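Local coordinates for hypothetical protein aq_1956 (Aquifex aeolicus, PDB 2YVT) that is of unknown function but, as a member of the calcineurin-like metallophosphoesterase superfamily, probably hydrolyses phosphoester bonds with the help of bound metal ions, at residues 188-191 with 197-200; 16-21 with 82-87; 125-130 with 165-170; 29-34 with 255-260. All blocks are in the same frame, centred on the assembly; numbering follows the deposited sequence.

The four contacts lie around the periphery of one chain, each centred 15 to 18 Å from its middle. Contacts 2 and 4 are the closest pair, with centres about 16 Å apart; they touch where Leu20 O packs on Phe259 CE2 at 4.2 Å, and their segments alternate along the chain. Contact 4, joining the end of the first helix to the C-terminal strand, reaches contact 3 through Trp130 CZ2 and Asp34 CB, 3.9 Å apart, although those centres are about 28 Å apart. Contact 1, in the loop between strand 175-180 and helix 202-211, stands alone: its nearest atoms are about 7 Å from contact 4 and 14 Å or more from contacts 2 and 3.

Contact 1 (188-191 with 197-200); sequences FVDR and KHHG
Asp190 ties the two arms of this loop together with both its carboxylate and its backbone carbonyl. His198 ND1 donates an almost straight bond (178°) to Asp190 OD1, 2.8 Å away, meeting the syn lone pair, with the acceptor in the imidazole plane. The other oxygen, Asp190 OD2, accepts from Gly200 N at 2.8 Å on its anti side, while Asp190 O takes the N-H of His199 at 2.9 Å. A chi1 of 80° sets the carboxyl carbon between the backbone N and carbonyl carbon, and the bonds to His198 and Gly200 fix its rotation; Gly186 N adds another donor to OD1. This buried acid is the tight part. Toward the surface, Arg191 lies over one face of the exposed His198 ring, its guanidinium 12° from parallel with centres 4.6 Å apart, and Arg191 CD sits 3.7 Å from the ring centroid in a CH-pi contact. Glu187 O accepts from Arg191 NE and Pro196 O from Arg191 NH1. The Phe188-Arg191 type I turn and the 197-200 arm both belong to the loop between strand 175-180 and helix 202-211, where Glu226 of strand 224-228 accepts bonds from Phe188 N and Val189 N.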
loop_
_atom_site.group_PDB
_atom_site.type_symbol
_atom_site.label_atom_id
_atom_site.label_comp_id
_atom_site.label_asym_id
_atom_site.label_seq_id
_atom_site.Cartn_x
_atom_site.Cartn_y
_atom_site.Cartn_z
ATOM N N PHE A 188 16.651 -6.804 -1.212
ATOM C CA PHE A 188 15.554 -7.742 -1.006
ATOM C C PHE A 188 14.189 -7.107 -1.221
ATOM O O PHE A 188 13.265 -7.751 -1.724
ATOM C CB PHE A 188 15.606 -8.308 0.417
ATOM C CG PHE A 188 16.904 -8.996 0.756
ATOM C CD1 PHE A 188 17.212 -10.229 0.200
ATOM C CD2 PHE A 188 17.805 -8.408 1.633
ATOM C CE1 PHE A 188 18.415 -10.867 0.508
ATOM C CE2 PHE A 188 19.013 -9.045 1.953
ATOM C CZ PHE A 188 19.309 -10.268 1.385
ATOM N N VAL A 189 14.057 -5.846 -0.822
ATOM C CA VAL A 189 12.729 -5.243 -0.706
ATOM C C VAL A 189 12.032 -4.959 -2.039
ATOM O O VAL A 189 10.835 -4.673 -2.055
ATOM C CB VAL A 189 12.725 -3.981 0.198
ATOM C CG1 VAL A 189 13.116 -4.353 1.628
ATOM C CG2 VAL A 189 13.632 -2.887 -0.376
ATOM N N ASP A 190 12.767 -5.022 -3.150
ATOM C CA ASP A 190 12.130 -4.876 -4.461
ATOM C C ASP A 190 12.506 -6.000 -5.422
ATOM O O ASP A 190 12.441 -5.833 -6.642
ATOM C CB ASP A 190 12.383 -3.480 -5.055
ATOM C CG ASP A 190 13.752 -3.340 -5.695
ATOM O OD1 ASP A 190 14.722 -3.941 -5.194
ATOM O OD2 ASP A 190 13.844 -2.598 -6.695
ATOM N N ARG A 191 12.872 -7.149 -4.850
ATOM C CA ARG A 191 13.301 -8.293 -5.638
ATOM C C ARG A 191 12.713 -9.617 -5.164
ATOM O O ARG A 191 12.248 -9.742 -4.026
ATOM C CB ARG A 191 14.827 -8.377 -5.651
ATOM C CG ARG A 191 15.482 -7.164 -6.292
ATOM C CD ARG A 191 16.856 -7.503 -6.864
ATOM N NE ARG A 191 17.806 -7.811 -5.803
ATOM C CZ ARG A 191 19.065 -8.178 -6.006
ATOM N NH1 ARG A 191 19.540 -8.288 -7.241
ATOM N NH2 ARG A 191 19.848 -8.438 -4.970
ATOM N N LYS A 197 16.694 -8.636 -11.320
ATOM C CA LYS A 197 16.218 -7.302 -11.658
ATOM C C LYS A 197 15.499 -6.658 -10.487
ATOM O O LYS A 197 14.792 -7.323 -9.720
ATOM C CB LYS A 197 15.286 -7.323 -12.869
ATOM C CG LYS A 197 15.969 -7.603 -14.189
ATOM C CD LYS A 197 15.007 -7.325 -15.333
ATOM C CE LYS A 197 15.264 -8.253 -16.500
ATOM N NZ LYS A 197 14.917 -9.690 -16.225
ATOM N N HIS A 198 15.691 -5.355 -10.366
ATOM C CA HIS A 198 14.981 -4.569 -9.371
ATOM C C HIS A 198 13.634 -4.152 -9.917
ATOM O O HIS A 198 13.525 -3.748 -11.074
ATOM C CB HIS A 198 15.809 -3.351 -8.994
ATOM C CG HIS A 198 17.039 -3.693 -8.221
ATOM N ND1 HIS A 198 17.014 -3.971 -6.872
ATOM C CD2 HIS A 198 18.328 -3.834 -8.612
ATOM C CE1 HIS A 198 18.238 -4.246 -6.459
ATOM N NE2 HIS A 198 19.053 -4.176 -7.497
ATOM N N HIS A 199 12.606 -4.254 -9.076
ATOM C CA HIS A 199 11.248 -3.951 -9.502
ATOM C C HIS A 199 10.651 -2.738 -8.808
ATOM O O HIS A 199 9.492 -2.385 -9.042
ATOM C CB HIS A 199 10.367 -5.180 -9.321
ATOM C CG HIS A 199 10.782 -6.324 -10.188
ATOM N ND1 HIS A 199 10.688 -6.279 -11.562
ATOM C CD2 HIS A 199 11.335 -7.522 -9.884
ATOM C CE1 HIS A 199 11.148 -7.410 -12.069
ATOM N NE2 HIS A 199 11.536 -8.186 -11.073
ATOM N N GLY A 200 11.453 -2.097 -7.967
ATOM C CA GLY A 200 11.026 -0.889 -7.282
ATOM C C GLY A 200 11.341 0.364 -8.081
ATOM O O GLY A 200 11.487 0.320 -9.321
#

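Contact 2 (16-21 with 82-87); sequences ERFDLL and FREIGE
Phe18, Leu21 and Glu84 all place CG opposite the carbonyl carbon and beside the backbone N (chi1 -64° in Glu84), and with Glu84 extended beyond CG the carboxylate arrives next to the phenyl ring and the leucine. Glu84 OE1 is the atom that touches both: it lies 3.4 Å from Phe18 CD1 and 3.6 Å from Leu21 CD1. The ring and carboxylate planes stand 71° apart, and the oxygen approaches the phenyl obliquely. Deeper in, the aliphatic part of the glutamate takes over, with Glu84 CB 3.7 Å from Leu21 CD1. The second leucine branch turns to the next helical residue, where Leu21 CD2 packs on Ile85 CD1 at 3.9 Å; these two side chains cross at about a right angle. The contact thus sets the short 3-10 turn that leads into helix 21-31 against the C-terminal part of helix 65-86. Phe18 has further partners: its ring makes a cation-pi contact with Lys80, one turn before Glu84 on helix 65-86, and an edge-to-face pair with Phe14. With hydrocarbon alone meeting Glu84 from the 16-21 segment, the association rests on van der Waals packing, including the methyl contact of Leu21 with Ile85. OE1 is the oxygen turned to Phe18 and Leu21 and gains no polar partner from that segment, while Glu84 OE2 has a long salt bridge, 3.8 Å, to Arg83 NH1 within its own helix.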
loop_
_atom_site.group_PDB
_atom_site.type_symbol
_atom_site.label_atom_id
_atom_site.label_comp_id
_atom_site.label_asym_id
_atom_site.label_seq_id
_atom_site.Cartn_x
_atom_site.Cartn_y
_atom_site.Cartn_z
ATOM N N GLU A 16 -7.795 -9.410 -3.911
ATOM C CA GLU A 16 -9.122 -10.031 -3.793
ATOM C C GLU A 16 -9.114 -11.422 -3.126
ATOM O O GLU A 16 -9.998 -12.249 -3.389
ATOM C CB GLU A 16 -9.812 -10.072 -5.164
ATOM C CG GLU A 16 -9.840 -8.716 -5.855
ATOM C CD GLU A 16 -10.550 -8.718 -7.190
ATOM O OE1 GLU A 16 -11.300 -9.683 -7.508
ATOM O OE2 GLU A 16 -10.339 -7.732 -7.927
ATOM N N ARG A 17 -8.131 -11.668 -2.261
ATOM C CA ARG A 17 -8.009 -12.963 -1.582
ATOM C C ARG A 17 -8.824 -13.029 -0.291
ATOM O O ARG A 17 -8.301 -13.211 0.817
ATOM C CB ARG A 17 -6.538 -13.379 -1.397
ATOM C CG ARG A 17 -5.795 -13.600 -2.734
ATOM C CD ARG A 17 -6.486 -14.658 -3.625
ATOM N NE ARG A 17 -6.513 -15.955 -2.949
ATOM C CZ ARG A 17 -5.489 -16.809 -2.948
ATOM N NH1 ARG A 17 -4.378 -16.521 -3.623
ATOM N NH2 ARG A 17 -5.578 -17.953 -2.287
ATOM N N PHE A 18 -10.131 -12.880 -0.451
ATOM C CA PHE A 18 -11.035 -12.954 0.689
ATOM C C PHE A 18 -10.950 -14.315 1.371
ATOM O O PHE A 18 -11.162 -14.410 2.586
ATOM C CB PHE A 18 -12.477 -12.654 0.265
ATOM C CG PHE A 18 -12.644 -11.302 -0.371
ATOM C CD1 PHE A 18 -12.775 -10.168 0.425
ATOM C CD2 PHE A 18 -12.644 -11.156 -1.757
ATOM C CE1 PHE A 18 -12.904 -8.912 -0.141
ATOM C CE2 PHE A 18 -12.781 -9.892 -2.342
ATOM C CZ PHE A 18 -12.919 -8.771 -1.528
ATOM N N ASP A 19 -10.625 -15.352 0.587
ATOM C CA ASP A 19 -10.479 -16.718 1.107
ATOM C C ASP A 19 -9.384 -16.828 2.167
ATOM O O ASP A 19 -9.403 -17.749 2.982
ATOM C CB ASP A 19 -10.198 -17.716 -0.030
ATOM C CG ASP A 19 -8.919 -17.395 -0.804
ATOM O OD1 ASP A 19 -8.783 -16.254 -1.294
ATOM O OD2 ASP A 19 -8.062 -18.300 -0.952
ATOM N N LEU A 20 -8.425 -15.897 2.140
ATOM C CA LEU A 20 -7.332 -15.899 3.109
ATOM C C LEU A 20 -7.581 -15.084 4.382
ATOM O O LEU A 20 -6.788 -15.144 5.324
ATOM C CB LEU A 20 -6.038 -15.447 2.436
ATOM C CG LEU A 20 -5.599 -16.304 1.243
ATOM C CD1 LEU A 20 -4.299 -15.752 0.685
ATOM C CD2 LEU A 20 -5.449 -17.780 1.636
ATOM N N LEU A 21 -8.690 -14.347 4.424
ATOM C CA LEU A 21 -8.972 -13.501 5.583
ATOM C C LEU A 21 -9.192 -14.269 6.893
ATOM O O LEU A 21 -8.767 -13.791 7.947
ATOM C CB LEU A 21 -10.084 -12.485 5.291
ATOM C CG LEU A 21 -9.664 -11.364 4.324
ATOM C CD1 LEU A 21 -10.843 -10.443 4.033
ATOM C CD2 LEU A 21 -8.465 -10.565 4.849
ATOM N N PHE A 82 -13.695 -3.386 2.092
ATOM C CA PHE A 82 -13.788 -2.555 3.286
ATOM C C PHE A 82 -14.607 -3.213 4.382
ATOM O O PHE A 82 -14.239 -3.143 5.554
ATOM C CB PHE A 82 -14.292 -1.151 2.965
ATOM C CG PHE A 82 -13.269 -0.302 2.279
ATOM C CD1 PHE A 82 -12.165 0.177 2.984
ATOM C CD2 PHE A 82 -13.384 0.002 0.929
ATOM C CE1 PHE A 82 -11.193 0.960 2.351
ATOM C CE2 PHE A 82 -12.423 0.783 0.284
ATOM C CZ PHE A 82 -11.322 1.261 0.998
ATOM N N ARG A 83 -15.681 -3.900 4.002
ATOM C CA ARG A 83 -16.481 -4.625 4.989
ATOM C C ARG A 83 -15.661 -5.723 5.681
ATOM O O ARG A 83 -15.609 -5.791 6.907
ATOM C CB ARG A 83 -17.746 -5.210 4.344
ATOM C CG ARG A 83 -18.502 -6.182 5.241
ATOM C CD ARG A 83 -19.872 -6.530 4.680
ATOM N NE ARG A 83 -19.798 -7.099 3.335
ATOM C CZ ARG A 83 -19.543 -8.377 3.053
ATOM N NH1 ARG A 83 -19.320 -9.262 4.020
ATOM N NH2 ARG A 83 -19.502 -8.772 1.786
ATOM N N GLU A 84 -15.005 -6.571 4.891
ATOM C CA GLU A 84 -14.337 -7.739 5.458
ATOM C C GLU A 84 -13.071 -7.377 6.224
ATOM O O GLU A 84 -12.764 -7.983 7.248
ATOM C CB GLU A 84 -14.100 -8.809 4.382
ATOM C CG GLU A 84 -15.420 -9.349 3.840
ATOM C CD GLU A 84 -15.322 -10.719 3.202
ATOM O OE1 GLU A 84 -14.256 -11.349 3.256
ATOM O OE2 GLU A 84 -16.339 -11.162 2.640
ATOM N N ILE A 85 -12.352 -6.364 5.751
ATOM C CA ILE A 85 -11.241 -5.832 6.533
ATOM C C ILE A 85 -11.752 -5.119 7.790
ATOM O O ILE A 85 -11.215 -5.321 8.877
ATOM C CB ILE A 85 -10.348 -4.890 5.695
ATOM C CG1 ILE A 85 -9.587 -5.691 4.639
ATOM C CG2 ILE A 85 -9.369 -4.111 6.596
ATOM C CD1 ILE A 85 -8.569 -6.704 5.202
ATOM N N GLY A 86 -12.789 -4.295 7.636
ATOM C CA GLY A 86 -13.384 -3.577 8.768
ATOM C C GLY A 86 -13.803 -4.504 9.900
ATOM O O GLY A 86 -13.534 -4.227 11.071
ATOM N N GLU A 87 -14.429 -5.622 9.536
ATOM C CA GLU A 87 -14.900 -6.613 10.511
ATOM C C GLU A 87 -13.786 -7.306 11.306
ATOM O O GLU A 87 -14.061 -7.957 12.315
ATOM C CB GLU A 87 -15.796 -7.645 9.825
ATOM C CG GLU A 87 -17.137 -7.053 9.414
ATOM C CD GLU A 87 -18.124 -8.081 8.900
ATOM O OE1 GLU A 87 -17.775 -9.281 8.825
ATOM O OE2 GLU A 87 -19.262 -7.683 8.575
#

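Contact 3 (125-130 with 165-170); sequences EGFAGW and LKFVNE
The 125-130 segment enters strand 126-130 through a G1 beta bulge, in which Glu125 and Gly126 both face Gly138 of strand 134-144, and Phe167 from the 3-10 segment 166-170 packs on this start of the strand. The phenylalanine reaches across with its outer ring atoms: Phe167 CE2 lies 3.8 Å from Glu125 O, and Phe167 CZ is 3.9 Å from Gly126 CA. On the next residue of the strand Phe167 CE1 comes within 3.6 Å of Phe127 CD2. The two phenyl rings meet obliquely, with centroids 5.5 Å apart and planes at 36°, and the side chains slide past each other in opposite directions. Chi1 of 66° in Phe127 and 76° in Phe167 tucks each ring over its own backbone, on the side that faces the other segment. The glycine presents only its main chain to Phe167 CZ. Phe127, exposed at the surface, also packs on Leu171 and Glu135, and the carboxylate of Glu125 is directed elsewhere, to a hydrogen bond with Tyr160 OH on helix 158-164. Val168, the next residue after Phe167, touches Ile137 of strand 134-144 and Leu211 of helix 202-211. The link between helix 158-164 and strand 175-180 thus packs over the antiparallel hairpin of strands 126-130 and 134-144, consistent with the layered alpha/beta fold of the calcineurin-like superfamily.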
loop_
_atom_site.group_PDB
_atom_site.type_symbol
_atom_site.label_atom_id
_atom_site.label_comp_id
_atom_site.label_asym_id
_atom_site.label_seq_id
_atom_site.Cartn_x
_atom_site.Cartn_y
_atom_site.Cartn_z
ATOM N N GLU A 125 -1.572 10.159 -0.464
ATOM C CA GLU A 125 -1.193 11.579 -0.545
ATOM C C GLU A 125 -1.635 12.318 0.721
ATOM O O GLU A 125 -2.071 13.473 0.678
ATOM C CB GLU A 125 -1.774 12.243 -1.793
ATOM C CG GLU A 125 -1.562 11.448 -3.064
ATOM C CD GLU A 125 -2.142 12.132 -4.259
ATOM O OE1 GLU A 125 -1.732 13.271 -4.526
ATOM O OE2 GLU A 125 -3.017 11.541 -4.921
ATOM N N GLY A 126 -1.512 11.636 1.854
ATOM C CA GLY A 126 -2.010 12.156 3.111
ATOM C C GLY A 126 -1.412 11.442 4.296
ATOM O O GLY A 126 -0.531 10.574 4.157
ATOM N N PHE A 127 -1.913 11.803 5.472
ATOM C CA PHE A 127 -1.251 11.438 6.704
ATOM C C PHE A 127 -2.260 11.318 7.821
ATOM O O PHE A 127 -3.363 11.860 7.738
ATOM C CB PHE A 127 -0.229 12.512 7.067
ATOM C CG PHE A 127 -0.852 13.837 7.406
ATOM C CD1 PHE A 127 -1.083 14.190 8.732
ATOM C CD2 PHE A 127 -1.230 14.720 6.397
ATOM C CE1 PHE A 127 -1.668 15.419 9.048
ATOM C CE2 PHE A 127 -1.826 15.953 6.705
ATOM C CZ PHE A 127 -2.043 16.296 8.036
ATOM N N ALA A 128 -1.853 10.623 8.876
ATOM C CA ALA A 128 -2.645 10.541 10.086
ATOM C C ALA A 128 -1.710 10.397 11.272
ATOM O O ALA A 128 -0.677 9.724 11.187
ATOM C CB ALA A 128 -3.579 9.368 10.015
ATOM N N GLY A 129 -2.069 11.038 12.379
ATOM C CA GLY A 129 -1.345 10.822 13.629
ATOM C C GLY A 129 -1.782 9.508 14.250
ATOM O O GLY A 129 -2.924 9.081 14.067
ATOM N N TRP A 130 -0.876 8.855 14.973
ATOM C CA TRP A 130 -1.212 7.611 15.670
ATOM C C TRP A 130 -0.649 7.622 17.086
ATOM O O TRP A 130 0.550 7.841 17.280
ATOM C CB TRP A 130 -0.721 6.390 14.872
ATOM C CG TRP A 130 -0.875 5.058 15.569
ATOM C CD1 TRP A 130 -1.977 4.598 16.224
ATOM C CD2 TRP A 130 0.105 4.012 15.649
ATOM N NE1 TRP A 130 -1.743 3.337 16.722
ATOM C CE2 TRP A 130 -0.475 2.952 16.381
ATOM C CE3 TRP A 130 1.413 3.865 15.167
ATOM C CZ2 TRP A 130 0.216 1.762 16.657
ATOM C CZ3 TRP A 130 2.098 2.682 15.438
ATOM C CH2 TRP A 130 1.495 1.646 16.176
ATOM N N LEU A 165 4.554 15.737 -1.412
ATOM C CA LEU A 165 5.129 15.359 -0.120
ATOM C C LEU A 165 5.817 16.502 0.623
ATOM O O LEU A 165 6.317 16.315 1.739
ATOM C CB LEU A 165 6.051 14.145 -0.269
ATOM C CG LEU A 165 5.328 12.811 -0.467
ATOM C CD1 LEU A 165 6.329 11.699 -0.800
ATOM C CD2 LEU A 165 4.509 12.441 0.772
ATOM N N LYS A 166 5.799 17.693 0.030
ATOM C CA LYS A 166 6.248 18.892 0.734
ATOM C C LYS A 166 5.462 19.126 2.029
ATOM O O LYS A 166 5.926 19.853 2.914
ATOM C CB LYS A 166 6.165 20.116 -0.178
ATOM C CG LYS A 166 7.187 20.111 -1.305
ATOM C CD LYS A 166 7.509 21.520 -1.818
ATOM C CE LYS A 166 6.255 22.338 -2.100
ATOM N NZ LYS A 166 5.354 21.665 -3.072
ATOM N N PHE A 167 4.289 18.497 2.154
ATOM C CA PHE A 167 3.462 18.669 3.358
ATOM C C PHE A 167 4.095 18.083 4.621
ATOM O O PHE A 167 3.799 18.518 5.730
ATOM C CB PHE A 167 2.011 18.175 3.166
ATOM C CG PHE A 167 1.836 16.670 3.184
ATOM C CD1 PHE A 167 1.946 15.950 4.372
ATOM C CD2 PHE A 167 1.491 15.983 2.022
ATOM C CE1 PHE A 167 1.763 14.568 4.388
ATOM C CE2 PHE A 167 1.301 14.604 2.030
ATOM C CZ PHE A 167 1.443 13.896 3.212
ATOM N N VAL A 168 4.972 17.101 4.444
ATOM C CA VAL A 168 5.558 16.401 5.587
ATOM C C VAL A 168 6.283 17.372 6.530
ATOM O O VAL A 168 6.167 17.256 7.754
ATOM C CB VAL A 168 6.486 15.244 5.125
ATOM C CG1 VAL A 168 7.098 14.521 6.324
ATOM C CG2 VAL A 168 5.710 14.265 4.260
ATOM N N ASN A 169 6.993 18.343 5.954
ATOM C CA ASN A 169 7.701 19.385 6.715
ATOM C C ASN A 169 6.802 20.379 7.455
ATOM O O ASN A 169 7.293 21.217 8.218
ATOM C CB ASN A 169 8.641 20.163 5.789
ATOM C CG ASN A 169 9.912 19.399 5.457
ATOM O OD1 ASN A 169 10.192 18.338 6.023
ATOM N ND2 ASN A 169 10.696 19.946 4.535
ATOM N N GLU A 170 5.497 20.298 7.216
ATOM C CA GLU A 170 4.531 21.185 7.858
ATOM C C GLU A 170 3.858 20.488 9.041
ATOM O O GLU A 170 3.101 21.113 9.788
ATOM C CB GLU A 170 3.460 21.638 6.856
ATOM C CG GLU A 170 3.978 22.081 5.490
ATOM C CD GLU A 170 4.169 23.584 5.361
ATOM O OE1 GLU A 170 3.830 24.333 6.307
ATOM O OE2 GLU A 170 4.657 24.013 4.295
#

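Contact 4 (29-34 with 255-260); sequences AEKQPD and KLEQFS
Lys31, in the last turn of helix 21-31, faces Glu257 on strand 253-258, and their alpha carbons, 11.8 Å apart, are the nearest across the two segments. Just beyond Lys31 the chain leaves the helix at Gln32 with positive phi (52°) and continues through Pro33 toward strand 35-39. With the backbones so far apart, two long side chains arriving from opposite directions close the gap. Lys31 runs extended as far as CE and bends at chi4 (-70°). Its CE methylene is the closest point, 3.4 Å from Glu257 OE2, while Lys31 NZ lies 3.7 Å from the same oxygen, a long salt bridge. Strand 253-258 is one edge strand of a mixed six-stranded sheet and pairs with the antiparallel strand 243-248; Lys31 reaches Glu257 on this edge strand and lies on Tyr244 and Phe246 of the strand beside it, a helix end against a sheet margin as in the alpha/beta sandwich of the calcineurin-like superfamily. Glu257 also touches Tyr244. Glu257 OE2 is buried by the contact and has no hydrogen-bonding partner in the model; the nearby ammonium probably helps to keep the carboxylate ionised. Farther along, Phe259 packs on Lys23 and Val27 of helix 21-31.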
loop_
_atom_site.group_PDB
_atom_site.type_symbol
_atom_site.label_atom_id
_atom_site.label_comp_id
_atom_site.label_asym_id
_atom_site.label_seq_id
_atom_site.Cartn_x
_atom_site.Cartn_y
_atom_site.Cartn_z
ATOM N N ALA A 29 -5.836 -12.542 16.210
ATOM C CA ALA A 29 -6.219 -13.071 17.523
ATOM C C ALA A 29 -5.005 -13.512 18.344
ATOM O O ALA A 29 -4.911 -13.218 19.539
ATOM C CB ALA A 29 -7.204 -14.227 17.366
ATOM N N GLU A 30 -4.077 -14.205 17.688
ATOM C CA GLU A 30 -2.885 -14.740 18.340
ATOM C C GLU A 30 -1.902 -13.638 18.748
ATOM O O GLU A 30 -1.377 -13.643 19.867
ATOM C CB GLU A 30 -2.195 -15.755 17.421
ATOM C CG GLU A 30 -0.904 -16.347 17.991
ATOM C CD GLU A 30 -0.058 -17.073 16.954
ATOM O OE1 GLU A 30 -0.227 -16.828 15.734
ATOM O OE2 GLU A 30 0.790 -17.890 17.370
ATOM N N LYS A 31 -1.671 -12.689 17.842
ATOM C CA LYS A 31 -0.569 -11.736 17.996
ATOM C C LYS A 31 -0.980 -10.333 18.452
ATOM O O LYS A 31 -0.129 -9.535 18.846
ATOM C CB LYS A 31 0.267 -11.680 16.716
ATOM C CG LYS A 31 0.927 -13.019 16.359
ATOM C CD LYS A 31 1.970 -12.873 15.254
ATOM C CE LYS A 31 2.564 -14.227 14.849
ATOM N NZ LYS A 31 3.441 -14.821 15.909
ATOM N N GLN A 32 -2.278 -10.041 18.382
ATOM C CA GLN A 32 -2.853 -8.803 18.927
ATOM C C GLN A 32 -2.138 -7.530 18.446
ATOM O O GLN A 32 -1.637 -6.749 19.262
ATOM C CB GLN A 32 -2.868 -8.853 20.466
ATOM C CG GLN A 32 -3.486 -10.115 21.051
ATOM C CD GLN A 32 -4.981 -10.013 21.210
ATOM O OE1 GLN A 32 -5.738 -10.635 20.465
ATOM N NE2 GLN A 32 -5.422 -9.222 22.188
ATOM N N PRO A 33 -2.089 -7.306 17.116
ATOM C CA PRO A 33 -1.443 -6.081 16.632
ATOM C C PRO A 33 -2.234 -4.853 17.054
ATOM O O PRO A 33 -3.452 -4.934 17.222
ATOM C CB PRO A 33 -1.515 -6.229 15.110
ATOM C CG PRO A 33 -2.703 -7.119 14.870
ATOM C CD PRO A 33 -2.643 -8.107 16.008
ATOM N N ASP A 34 -1.546 -3.730 17.216
ATOM C CA ASP A 34 -2.194 -2.458 17.493
ATOM C C ASP A 34 -2.732 -1.818 16.224
ATOM O O ASP A 34 -3.762 -1.144 16.254
ATOM C CB ASP A 34 -1.224 -1.527 18.209
ATOM C CG ASP A 34 -0.834 -2.060 19.560
ATOM O OD1 ASP A 34 -1.710 -2.105 20.455
ATOM O OD2 ASP A 34 0.327 -2.479 19.712
ATOM N N LYS A 255 9.671 -9.122 11.995
ATOM C CA LYS A 255 9.543 -10.532 11.641
ATOM C C LYS A 255 8.765 -10.673 10.341
ATOM O O LYS A 255 7.689 -10.099 10.188
ATOM C CB LYS A 255 8.834 -11.316 12.751
ATOM C CG LYS A 255 9.550 -11.325 14.102
ATOM C CD LYS A 255 8.684 -11.980 15.172
ATOM C CE LYS A 255 9.428 -12.150 16.495
ATOM N NZ LYS A 255 10.508 -13.175 16.413
ATOM N N LEU A 256 9.325 -11.420 9.398
ATOM C CA LEU A 256 8.587 -11.788 8.195
ATOM C C LEU A 256 8.089 -13.204 8.382
ATOM O O LEU A 256 8.884 -14.134 8.531
ATOM C CB LEU A 256 9.460 -11.655 6.953
ATOM C CG LEU A 256 9.475 -10.269 6.290
ATOM C CD1 LEU A 256 9.675 -9.120 7.278
ATOM C CD2 LEU A 256 10.551 -10.269 5.251
ATOM N N GLU A 257 6.769 -13.353 8.404
ATOM C CA GLU A 257 6.144 -14.616 8.762
ATOM C C GLU A 257 5.235 -15.120 7.654
ATOM O O GLU A 257 5.009 -14.435 6.643
ATOM C CB GLU A 257 5.360 -14.483 10.078
ATOM C CG GLU A 257 5.988 -13.521 11.090
ATOM C CD GLU A 257 5.793 -13.948 12.526
ATOM O OE1 GLU A 257 6.035 -15.133 12.834
ATOM O OE2 GLU A 257 5.431 -13.085 13.353
ATOM N N GLN A 258 4.747 -16.339 7.842
ATOM C CA GLN A 258 3.835 -16.974 6.911
ATOM C C GLN A 258 2.799 -17.732 7.728
ATOM O O GLN A 258 3.125 -18.271 8.788
ATOM C CB GLN A 258 4.609 -17.928 6.009
ATOM C CG GLN A 258 3.798 -18.549 4.895
ATOM C CD GLN A 258 4.603 -19.549 4.104
ATOM O OE1 GLN A 258 5.205 -20.465 4.666
ATOM N NE2 GLN A 258 4.620 -19.382 2.791
ATOM N N PHE A 259 1.552 -17.759 7.263
ATOM C CA PHE A 259 0.529 -18.569 7.930
ATOM C C PHE A 259 1.051 -19.988 8.137
ATOM O O PHE A 259 1.725 -20.548 7.271
ATOM C CB PHE A 259 -0.770 -18.633 7.122
ATOM C CG PHE A 259 -1.413 -17.295 6.861
ATOM C CD1 PHE A 259 -1.441 -16.308 7.843
ATOM C CD2 PHE A 259 -2.028 -17.038 5.634
ATOM C CE1 PHE A 259 -2.054 -15.069 7.593
ATOM C CE2 PHE A 259 -2.639 -15.802 5.378
ATOM C CZ PHE A 259 -2.652 -14.824 6.365
ATOM N N SER A 260 0.756 -20.563 9.293
ATOM C CA SER A 260 1.190 -21.930 9.560
ATOM C C SER A 260 0.018 -22.822 9.931
ATOM O O SER A 260 -1.108 -22.351 10.118
ATOM C CB SER A 260 2.250 -21.950 10.658
ATOM O OG SER A 260 1.735 -21.387 11.844
ATOM O OXT SER A 260 0.187 -24.037 10.043
#